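Local coordinates for protein N2152 (Neocallimastix frontalis, PDB 5U22) that probably hydrolyses rare arabinosyl substrates as a polyspecific family 39 glycoside hydrolase built from a TIM barrel and a beta-sandwich, at residues Ile209-Glu214 / Pro241-Glu246; Ser223-Tyr228 / Gly266-Tyr271; Ile376-Lys381 / Asn411-Tyr416. All blocks are in the same frame, centred on the assembly; numbering follows the deposited sequence.

Interaction 1. Residues Ile209-Glu214 / Pro241-Glu246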
loop_
_atom_site.group_PDB
_atom_site.type_symbol
_atom_site.label_atom_id
_atom_site.label_comp_id
_atom_site.label_asym_id
_atom_site.label_seq_id
_atom_site.Cartn_x
_atom_site.Cartn_y
_atom_site.Cartn_z
ATOM N N ILE A 209 -2.051 -5.622 -14.221
ATOM C CA ILE A 209 -1.659 -4.749 -13.124
ATOM C C ILE A 209 -0.153 -4.910 -12.952
ATOM O O ILE A 209 0.331 -6.030 -12.733
ATOM C CB ILE A 209 -2.395 -5.098 -11.815
ATOM C CG1 ILE A 209 -3.909 -5.207 -12.048
ATOM C CG2 ILE A 209 -2.093 -4.057 -10.739
ATOM C CD1 ILE A 209 -4.686 -5.786 -10.858
ATOM N N ILE A 210 0.586 -3.803 -13.074
ATOM C CA ILE A 210 2.041 -3.829 -12.954
ATOM C C ILE A 210 2.406 -3.818 -11.476
ATOM O O ILE A 210 1.795 -3.106 -10.674
ATOM C CB ILE A 210 2.669 -2.642 -13.710
ATOM C CG1 ILE A 210 4.171 -2.851 -13.934
ATOM C CG2 ILE A 210 2.417 -1.318 -12.982
ATOM C CD1 ILE A 210 4.471 -3.900 -15.012
ATOM N N ALA A 211 3.397 -4.622 -11.099
ATOM C CA ALA A 211 3.730 -4.801 -9.696
ATOM C C ALA A 211 5.235 -4.741 -9.494
ATOM O O ALA A 211 5.996 -5.362 -10.243
ATOM C CB ALA A 211 3.219 -6.158 -9.174
ATOM N N TRP A 212 5.653 -4.010 -8.465
ATOM C CA TRP A 212 7.001 -4.140 -7.929
ATOM C C TRP A 212 6.968 -3.736 -6.465
ATOM O O TRP A 212 5.933 -3.306 -5.943
ATOM C CB TRP A 212 8.018 -3.303 -8.712
ATOM C CG TRP A 212 7.911 -1.805 -8.624
ATOM C CD1 TRP A 212 8.521 -0.982 -7.704
ATOM C CD2 TRP A 212 7.206 -0.941 -9.530
ATOM N NE1 TRP A 212 8.215 0.335 -7.981
ATOM C CE2 TRP A 212 7.415 0.387 -9.094
ATOM C CE3 TRP A 212 6.413 -1.166 -10.665
ATOM C CZ2 TRP A 212 6.850 1.495 -9.749
ATOM C CZ3 TRP A 212 5.865 -0.071 -11.326
ATOM C CH2 TRP A 212 6.087 1.247 -10.864
ATOM N N HIS A 213 8.115 -3.871 -5.808
ATOM C CA HIS A 213 8.239 -3.622 -4.381
ATOM C C HIS A 213 9.064 -2.369 -4.134
ATOM O O HIS A 213 9.955 -2.028 -4.916
ATOM C CB HIS A 213 8.874 -4.821 -3.693
ATOM C CG HIS A 213 8.064 -6.068 -3.832
ATOM N ND1 HIS A 213 8.559 -7.321 -3.538
ATOM C CD2 HIS A 213 6.785 -6.252 -4.243
ATOM C CE1 HIS A 213 7.617 -8.220 -3.762
ATOM N NE2 HIS A 213 6.533 -7.600 -4.197
ATOM N N GLU A 214 8.754 -1.680 -3.035
ATOM C CA GLU A 214 9.498 -0.486 -2.614
ATOM C C GLU A 214 9.921 -0.709 -1.165
ATOM O O GLU A 214 9.305 -0.207 -0.218
ATOM C CB GLU A 214 8.673 0.800 -2.792
ATOM C CG GLU A 214 8.368 1.164 -4.259
ATOM C CD GLU A 214 9.582 1.712 -5.016
ATOM O OE1 GLU A 214 10.729 1.631 -4.502
ATOM O OE2 GLU A 214 9.372 2.238 -6.136
ATOM N N PRO A 241 -2.776 -0.074 -14.214
ATOM C CA PRO A 241 -2.811 0.166 -12.764
ATOM C C PRO A 241 -1.536 -0.351 -12.126
ATOM O O PRO A 241 -0.990 -1.376 -12.541
ATOM C CB PRO A 241 -4.021 -0.647 -12.284
ATOM C CG PRO A 241 -4.805 -0.974 -13.513
ATOM C CD PRO A 241 -3.845 -0.979 -14.661
ATOM N N ILE A 242 -1.082 0.354 -11.088
ATOM C CA ILE A 242 0.154 0.030 -10.384
ATOM C C ILE A 242 -0.191 -0.543 -9.017
ATOM O O ILE A 242 -0.976 0.053 -8.272
ATOM C CB ILE A 242 1.050 1.268 -10.223
ATOM C CG1 ILE A 242 1.439 1.833 -11.586
ATOM C CG2 ILE A 242 2.279 0.932 -9.379
ATOM C CD1 ILE A 242 2.134 3.178 -11.489
ATOM N N THR A 243 0.424 -1.671 -8.671
ATOM C CA THR A 243 0.337 -2.198 -7.317
ATOM C C THR A 243 1.740 -2.329 -6.733
ATOM O O THR A 243 2.581 -3.063 -7.263
ATOM C CB THR A 243 -0.435 -3.527 -7.278
ATOM O OG1 THR A 243 -0.537 -3.962 -5.923
ATOM C CG2 THR A 243 0.212 -4.635 -8.098
ATOM N N ILE A 244 2.008 -1.580 -5.662
ATOM C CA ILE A 244 3.283 -1.697 -4.962
ATOM C C ILE A 244 3.028 -2.631 -3.794
ATOM O O ILE A 244 2.731 -2.176 -2.689
ATOM C CB ILE A 244 3.819 -0.328 -4.498
ATOM C CG1 ILE A 244 3.922 0.628 -5.690
ATOM C CG2 ILE A 244 5.188 -0.467 -3.822
ATOM C CD1 ILE A 244 4.755 0.080 -6.852
ATOM N N ASN A 245 3.102 -3.944 -4.029
ATOM C CA ASN A 245 2.464 -4.860 -3.100
ATOM C C ASN A 245 3.401 -5.357 -2.013
ATOM O O ASN A 245 3.041 -6.286 -1.284
ATOM C CB ASN A 245 1.769 -6.024 -3.841
ATOM C CG ASN A 245 2.689 -6.816 -4.750
ATOM O OD1 ASN A 245 3.913 -6.794 -4.601
ATOM N ND2 ASN A 245 2.093 -7.553 -5.685
ATOM N N GLU A 246 4.567 -4.723 -1.863
ATOM C CA GLU A 246 5.335 -4.716 -0.617
ATOM C C GLU A 246 6.004 -3.359 -0.501
ATOM O O GLU A 246 6.694 -2.944 -1.434
ATOM C CB GLU A 246 6.405 -5.818 -0.581
ATOM C CG GLU A 246 5.830 -7.255 -0.612
ATOM C CD GLU A 246 6.906 -8.300 -0.432
ATOM O OE1 GLU A 246 7.889 -7.988 0.264
ATOM O OE2 GLU A 246 6.773 -9.416 -0.988
#
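Ile210 and Ala211 pair in parallel with Ile242 and Thr243 as neighbouring strands of the TIM barrel, and helix 221-235 joins them in a beta-alpha-beta crossover. Packing is close midway along the pair. Thr243 N gives a nearly straight bond (175°) to Ile210 O at 2.8 Å, whereas Trp212 N reaches Thr243 O only weakly. On one face Ala211 CB rests on Thr243 CG2 at 3.5 Å; OG1 of this threonine, anti to the backbone N (chi1 -177°), turns to Ser275. On the face toward helix 221-235, Ile210 CG2 and Ile242 CG1 run alongside each other 3.6 Å apart. There Ile244 CD1 sits squarely over the five-membered ring of Trp212 in a CH-pi contact, while Trp212 NE1 bonds in its ring plane to Glu214 OE2, shared with His224. The looser, solvent side is Pro241, whose exposed ring brings just CB within 4.2 Å of Ile209 CG2, although its O accepts from Ile210 N at 2.9 Å. At the other end Glu246 lies over a face of the His213 ring, its OE1 bonded to bis-tris, probably from the crystallisation liquor, and its OE2 paired with Arg68; as in related glycoside hydrolases, this strand end probably belongs to the active site. His213 ND1 is bonded to Glu147 and Asn245 ND2 to Glu143; at the imidazole edge, His213 NE2 makes a weak, bent bond (117°) to Asn245 OD1 at 2.8 Å.

Interaction 2. Residues Ser223-Tyr228 / Gly266-Tyr271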
loop_
_atom_site.group_PDB
_atom_site.type_symbol
_atom_site.label_atom_id
_atom_site.label_comp_id
_atom_site.label_asym_id
_atom_site.label_seq_id
_atom_site.Cartn_x
_atom_site.Cartn_y
_atom_site.Cartn_z
ATOM N N SER A 223 10.396 8.758 -8.213
ATOM C CA SER A 223 11.078 8.709 -9.504
ATOM C C SER A 223 10.781 7.410 -10.243
ATOM O O SER A 223 10.828 7.378 -11.479
ATOM C CB SER A 223 12.584 8.874 -9.314
ATOM O OG SER A 223 13.156 7.691 -8.768
ATOM N N HIS A 224 10.480 6.334 -9.507
ATOM C CA HIS A 224 10.132 5.069 -10.143
ATOM C C HIS A 224 8.783 5.160 -10.841
ATOM O O HIS A 224 8.619 4.644 -11.952
ATOM C CB HIS A 224 10.125 3.947 -9.103
ATOM C CG HIS A 224 11.442 3.764 -8.419
ATOM N ND1 HIS A 224 11.562 3.192 -7.169
ATOM C CD2 HIS A 224 12.696 4.105 -8.801
ATOM C CE1 HIS A 224 12.836 3.184 -6.812
ATOM N NE2 HIS A 224 13.544 3.730 -7.786
ATOM N N PHE A 225 7.799 5.805 -10.203
ATOM C CA PHE A 225 6.515 6.016 -10.860
ATOM C C PHE A 225 6.683 6.846 -12.127
ATOM O O PHE A 225 6.091 6.528 -13.164
ATOM C CB PHE A 225 5.526 6.699 -9.903
ATOM C CG PHE A 225 5.246 5.912 -8.655
ATOM C CD1 PHE A 225 5.097 4.529 -8.703
ATOM C CD2 PHE A 225 5.167 6.555 -7.425
ATOM C CE1 PHE A 225 4.853 3.806 -7.557
ATOM C CE2 PHE A 225 4.925 5.854 -6.279
ATOM C CZ PHE A 225 4.774 4.459 -6.338
ATOM N N ARG A 226 7.489 7.912 -12.064
ATOM C CA ARG A 226 7.703 8.743 -13.248
ATOM C C ARG A 226 8.421 7.966 -14.346
ATOM O O ARG A 226 8.061 8.067 -15.525
ATOM C CB ARG A 226 8.485 10.007 -12.874
ATOM C CG ARG A 226 7.734 10.884 -11.853
ATOM C CD ARG A 226 8.388 12.255 -11.682
ATOM N NE ARG A 226 9.776 12.184 -11.219
ATOM C CZ ARG A 226 10.149 12.217 -9.941
ATOM N NH1 ARG A 226 9.238 12.294 -8.974
ATOM N NH2 ARG A 226 11.439 12.160 -9.625
ATOM N N SER A 227 9.442 7.191 -13.974
ATOM C CA SER A 227 10.135 6.343 -14.938
ATOM C C SER A 227 9.172 5.355 -15.576
ATOM O O SER A 227 9.122 5.212 -16.806
ATOM C CB SER A 227 11.286 5.599 -14.254
ATOM O OG SER A 227 11.792 4.567 -15.101
ATOM N N TYR A 228 8.362 4.689 -14.752
ATOM C CA TYR A 228 7.488 3.651 -15.282
ATOM C C TYR A 228 6.467 4.240 -16.254
ATOM O O TYR A 228 6.278 3.729 -17.365
ATOM C CB TYR A 228 6.804 2.883 -14.146
ATOM C CG TYR A 228 5.803 1.942 -14.744
ATOM C CD1 TYR A 228 6.224 0.793 -15.386
ATOM C CD2 TYR A 228 4.448 2.245 -14.753
ATOM C CE1 TYR A 228 5.325 -0.051 -15.994
ATOM C CE2 TYR A 228 3.539 1.410 -15.362
ATOM C CZ TYR A 228 3.991 0.266 -15.988
ATOM O OH TYR A 228 3.101 -0.575 -16.600
ATOM N N GLY A 266 1.420 9.354 1.159
ATOM C CA GLY A 266 1.375 10.589 0.394
ATOM C C GLY A 266 1.808 10.406 -1.048
ATOM O O GLY A 266 1.148 10.893 -1.972
ATOM N N ARG A 267 2.900 9.667 -1.265
ATOM C CA ARG A 267 3.440 9.553 -2.617
ATOM C C ARG A 267 2.624 8.589 -3.467
ATOM O O ARG A 267 2.371 8.871 -4.642
ATOM C CB ARG A 267 4.922 9.155 -2.549
ATOM C CG ARG A 267 5.777 10.272 -1.954
ATOM C CD ARG A 267 7.144 9.818 -1.456
ATOM N NE ARG A 267 7.680 10.781 -0.493
ATOM C CZ ARG A 267 8.911 10.749 0.006
ATOM N NH1 ARG A 267 9.762 9.798 -0.375
ATOM N NH2 ARG A 267 9.291 11.669 0.892
ATOM N N PHE A 268 2.169 7.470 -2.891
ATOM C CA PHE A 268 1.249 6.591 -3.617
ATOM C C PHE A 268 0.004 7.347 -4.061
ATOM O O PHE A 268 -0.461 7.186 -5.197
ATOM C CB PHE A 268 0.839 5.393 -2.754
ATOM C CG PHE A 268 1.942 4.390 -2.508
ATOM C CD1 PHE A 268 3.239 4.628 -2.933
ATOM C CD2 PHE A 268 1.666 3.205 -1.841
ATOM C CE1 PHE A 268 4.253 3.708 -2.688
ATOM C CE2 PHE A 268 2.666 2.272 -1.611
ATOM C CZ PHE A 268 3.973 2.531 -2.032
ATOM N N GLU A 269 -0.568 8.161 -3.169
ATOM C CA GLU A 269 -1.746 8.928 -3.554
ATOM C C GLU A 269 -1.398 9.963 -4.615
ATOM O O GLU A 269 -2.168 10.179 -5.556
ATOM C CB GLU A 269 -2.365 9.603 -2.333
ATOM C CG GLU A 269 -2.969 8.632 -1.308
ATOM C CD GLU A 269 -4.310 8.039 -1.745
ATOM O OE1 GLU A 269 -4.870 8.477 -2.788
ATOM O OE2 GLU A 269 -4.793 7.132 -1.035
ATOM N N ARG A 270 -0.231 10.597 -4.494
ATOM C CA ARG A 270 0.162 11.623 -5.459
ATOM C C ARG A 270 0.246 11.059 -6.872
ATOM O O ARG A 270 -0.106 11.739 -7.843
ATOM C CB ARG A 270 1.501 12.231 -5.041
ATOM C CG ARG A 270 2.051 13.295 -5.978
ATOM C CD ARG A 270 3.211 14.058 -5.305
ATOM N NE ARG A 270 2.824 14.597 -3.993
ATOM C CZ ARG A 270 3.419 14.272 -2.843
ATOM N NH1 ARG A 270 4.453 13.431 -2.819
ATOM N NH2 ARG A 270 2.984 14.792 -1.708
ATOM N N TYR A 271 0.695 9.817 -7.008
ATOM C CA TYR A 271 0.880 9.204 -8.317
ATOM C C TYR A 271 -0.242 8.237 -8.674
ATOM O O TYR A 271 -0.127 7.495 -9.657
ATOM C CB TYR A 271 2.253 8.526 -8.383
ATOM C CG TYR A 271 3.356 9.561 -8.470
ATOM C CD1 TYR A 271 3.731 10.089 -9.697
ATOM C CD2 TYR A 271 3.976 10.053 -7.324
ATOM C CE1 TYR A 271 4.727 11.055 -9.789
ATOM C CE2 TYR A 271 4.961 11.022 -7.406
ATOM C CZ TYR A 271 5.332 11.515 -8.639
ATOM O OH TYR A 271 6.306 12.478 -8.720
#
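Phe225 of helix 221-235 projects against Phe268 and Tyr271 at the end of helix 258-270, and the three rings form an aromatic cluster between two outer helices of the TIM barrel. Along the second helix the contact begins at Arg267, whose backbone O lies 4.3 Å from Phe225 CE2; its long side chain leaves the interface for Asp330 and the carbonyl of Ser326. Phe268 starts out facing away from Phe225, but its ring swings back, so that Phe268 CD1 comes within 3.7 Å of Phe225 CZ, at the edge of the Phe225 ring. The two planes are inclined at 75° with centroids 5.9 Å apart, and both rings also touch Ile244 of the barrel strand beneath. Tyr271 is the first residue to leave helical geometry, although its N still bonds to Arg267 O at 3.0 Å. From this place its CB packs on Phe225 CD2 at 3.6 Å, and its ring continues obliquely past Phe225 toward Arg226. The aliphatic part of that arginine takes part as well, with Arg226 CG 3.7 Å from Tyr271 CE1. A bend at chi3 (-60°) then carries the guanidinium round to the phenol oxygen, which Glu324 also binds by its carboxylate. Within the guanidinium plane, Arg226 NH1 donates to Tyr271 OH at 2.9 Å, with an N-H...O angle of 153°.

Interaction 3. Residues Ile376-Lys381 / Asn411-Tyr416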
loop_
_atom_site.group_PDB
_atom_site.type_symbol
_atom_site.label_atom_id
_atom_site.label_comp_id
_atom_site.label_asym_id
_atom_site.label_seq_id
_atom_site.Cartn_x
_atom_site.Cartn_y
_atom_site.Cartn_z
ATOM N N ILE A 376 0.055 10.700 16.858
ATOM C CA ILE A 376 0.136 9.330 17.340
ATOM C C ILE A 376 1.618 9.026 17.492
ATOM O O ILE A 376 2.373 9.073 16.514
ATOM C CB ILE A 376 -0.570 8.333 16.407
ATOM C CG1 ILE A 376 -0.442 6.914 16.962
ATOM C CG2 ILE A 376 -0.065 8.425 14.943
ATOM C CD1 ILE A 376 -1.289 6.705 18.200
ATOM N N ASP A 377 2.051 8.783 18.724
ATOM C CA ASP A 377 3.470 8.584 18.964
ATOM C C ASP A 377 3.839 7.115 18.795
ATOM O O ASP A 377 3.009 6.215 18.942
ATOM C CB ASP A 377 3.869 9.069 20.363
ATOM C CG ASP A 377 3.779 10.575 20.504
ATOM O OD1 ASP A 377 3.904 11.280 19.479
ATOM O OD2 ASP A 377 3.582 11.051 21.640
ATOM N N TRP A 378 5.114 6.882 18.505
ATOM C CA TRP A 378 5.622 5.545 18.230
ATOM C C TRP A 378 6.901 5.313 19.013
ATOM O O TRP A 378 7.772 6.188 19.041
ATOM C CB TRP A 378 5.870 5.399 16.731
ATOM C CG TRP A 378 6.614 4.200 16.276
ATOM C CD1 TRP A 378 6.078 3.040 15.791
ATOM C CD2 TRP A 378 8.039 4.056 16.180
ATOM N NE1 TRP A 378 7.084 2.177 15.411
ATOM C CE2 TRP A 378 8.293 2.776 15.642
ATOM C CE3 TRP A 378 9.120 4.876 16.506
ATOM C CZ2 TRP A 378 9.583 2.303 15.426
ATOM C CZ3 TRP A 378 10.404 4.401 16.287
ATOM C CH2 TRP A 378 10.621 3.126 15.758
ATOM N N LYS A 379 6.998 4.149 19.664
ATOM C CA LYS A 379 8.219 3.667 20.302
ATOM C C LYS A 379 8.853 2.521 19.532
ATOM O O LYS A 379 10.071 2.507 19.314
ATOM C CB LYS A 379 7.923 3.207 21.738
ATOM C CG LYS A 379 7.397 4.299 22.652
ATOM C CD LYS A 379 8.415 4.672 23.705
ATOM C CE LYS A 379 7.892 5.793 24.586
ATOM N NZ LYS A 379 6.488 5.533 25.044
ATOM N N SER A 380 8.049 1.544 19.126
ATOM C CA SER A 380 8.506 0.435 18.303
ATOM C C SER A 380 7.275 -0.263 17.748
ATOM O O SER A 380 6.152 -0.047 18.214
ATOM C CB SER A 380 9.361 -0.554 19.101
ATOM O OG SER A 380 8.527 -1.381 19.889
ATOM N N LYS A 381 7.509 -1.120 16.754
ATOM C CA LYS A 381 6.428 -1.880 16.140
ATOM C C LYS A 381 5.728 -2.804 17.132
ATOM O O LYS A 381 4.570 -3.179 16.900
ATOM C CB LYS A 381 6.980 -2.696 14.968
ATOM C CG LYS A 381 7.719 -3.951 15.419
ATOM C CD LYS A 381 8.396 -4.695 14.277
ATOM C CE LYS A 381 8.918 -6.068 14.721
ATOM N NZ LYS A 381 7.838 -7.051 15.062
ATOM N N ASN A 411 8.768 15.293 15.600
ATOM C CA ASN A 411 9.791 14.277 15.409
ATOM C C ASN A 411 9.506 13.519 14.118
ATOM O O ASN A 411 8.514 13.777 13.425
ATOM C CB ASN A 411 9.851 13.328 16.609
ATOM C CG ASN A 411 8.571 12.563 16.797
ATOM O OD1 ASN A 411 8.282 11.640 16.034
ATOM N ND2 ASN A 411 7.798 12.927 17.821
ATOM N N ALA A 412 10.383 12.566 13.793
ATOM C CA ALA A 412 10.300 11.850 12.524
ATOM C C ALA A 412 9.491 10.563 12.593
ATOM O O ALA A 412 9.233 9.962 11.544
ATOM C CB ALA A 412 11.709 11.516 12.011
ATOM N N SER A 413 9.097 10.112 13.782
ATOM C CA SER A 413 8.435 8.822 13.927
ATOM C C SER A 413 6.946 8.919 14.215
ATOM O O SER A 413 6.196 8.005 13.849
ATOM C CB SER A 413 9.109 8.010 15.040
ATOM O OG SER A 413 9.026 8.685 16.284
ATOM N N SER A 414 6.505 10.002 14.846
ATOM C CA SER A 414 5.085 10.227 15.096
ATOM C C SER A 414 4.314 10.410 13.790
ATOM O O SER A 414 4.862 10.831 12.764
ATOM C CB SER A 414 4.896 11.477 15.963
ATOM O OG SER A 414 5.361 11.288 17.291
ATOM N N GLY A 415 3.022 10.107 13.840
ATOM C CA GLY A 415 2.095 10.492 12.786
ATOM C C GLY A 415 1.299 11.700 13.254
ATOM O O GLY A 415 0.982 11.821 14.436
ATOM N N TYR A 416 0.980 12.592 12.321
ATOM C CA TYR A 416 0.241 13.805 12.649
ATOM C C TYR A 416 -1.015 13.918 11.803
ATOM O O TYR A 416 -1.053 13.459 10.662
ATOM C CB TYR A 416 1.104 15.048 12.446
ATOM C CG TYR A 416 2.343 15.035 13.320
ATOM C CD1 TYR A 416 2.274 15.380 14.665
ATOM C CD2 TYR A 416 3.574 14.667 12.804
ATOM C CE1 TYR A 416 3.407 15.372 15.464
ATOM C CE2 TYR A 416 4.696 14.642 13.596
ATOM C CZ TYR A 416 4.610 15.002 14.919
ATOM O OH TYR A 416 5.739 14.969 15.704
HETATM O O HOH W 1 7.000 9.186 18.009
#
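Ile376 and Gly415 form an antiparallel hydrogen-bonded pair at the edge where two strands of the beta-sandwich part. Ile376 N donates to Gly415 O at 2.8 Å, and Gly415 N returns a bond to Ile376 O at 2.9 Å. Glycine suits this spot: Ile376 CG1 is anti to the backbone N (chi1 180°), which leaves CG2 over the Gly415 backbone, 3.6 Å from Gly415 O, where a beta carbon would collide with it. At Asp377 the contact becomes polar. Ser414 OG donates to Asp377 OD1 at 2.6 Å, meeting it on the anti side and somewhat out of the carboxylate plane, while OD2 pairs with Lys375. The same hydroxyl accepts from Asn411 ND2 and from a water, so three bonds grip it. An alanine at Ser414 is likely to leave Asp377 OD1 without its donor, and Asn411 ND2 and the water without the oxygen they donate to. Trp378 completes the run: its N donates to the water at 3.0 Å, which in turn lies 2.7 Å from Ser413 OG, and its CE3 meets Ser413 CB obliquely at 3.5 Å. Behind the strand pair, Ile376 packs on helix 301-310 through Tyr304, Phe305 and Trp308, and both Ile376 and Trp378 touch Pro258 at the start of helix 258-270.

Interactions 1 and 2 belong to the barrel and touch directly, their centres 11 Å apart. Their segments alternate along the chain: strand 209-212, helix 221-235, strand 242-247 and helix 258-270 follow one another. The parallel strand pair and the outer helix pair therefore build successive layers of the same wall, with Trp212 against Phe225 and Ile244 against Phe268. Interaction 3 comes later in sequence, in the beta-sandwich, with its centre 26 Å from that of interaction 1 and 24 Å from that of interaction 2. Helix 258-270 touches both domains: its last turn serves interaction 2, and its first residues meet 376-381 and 411-416.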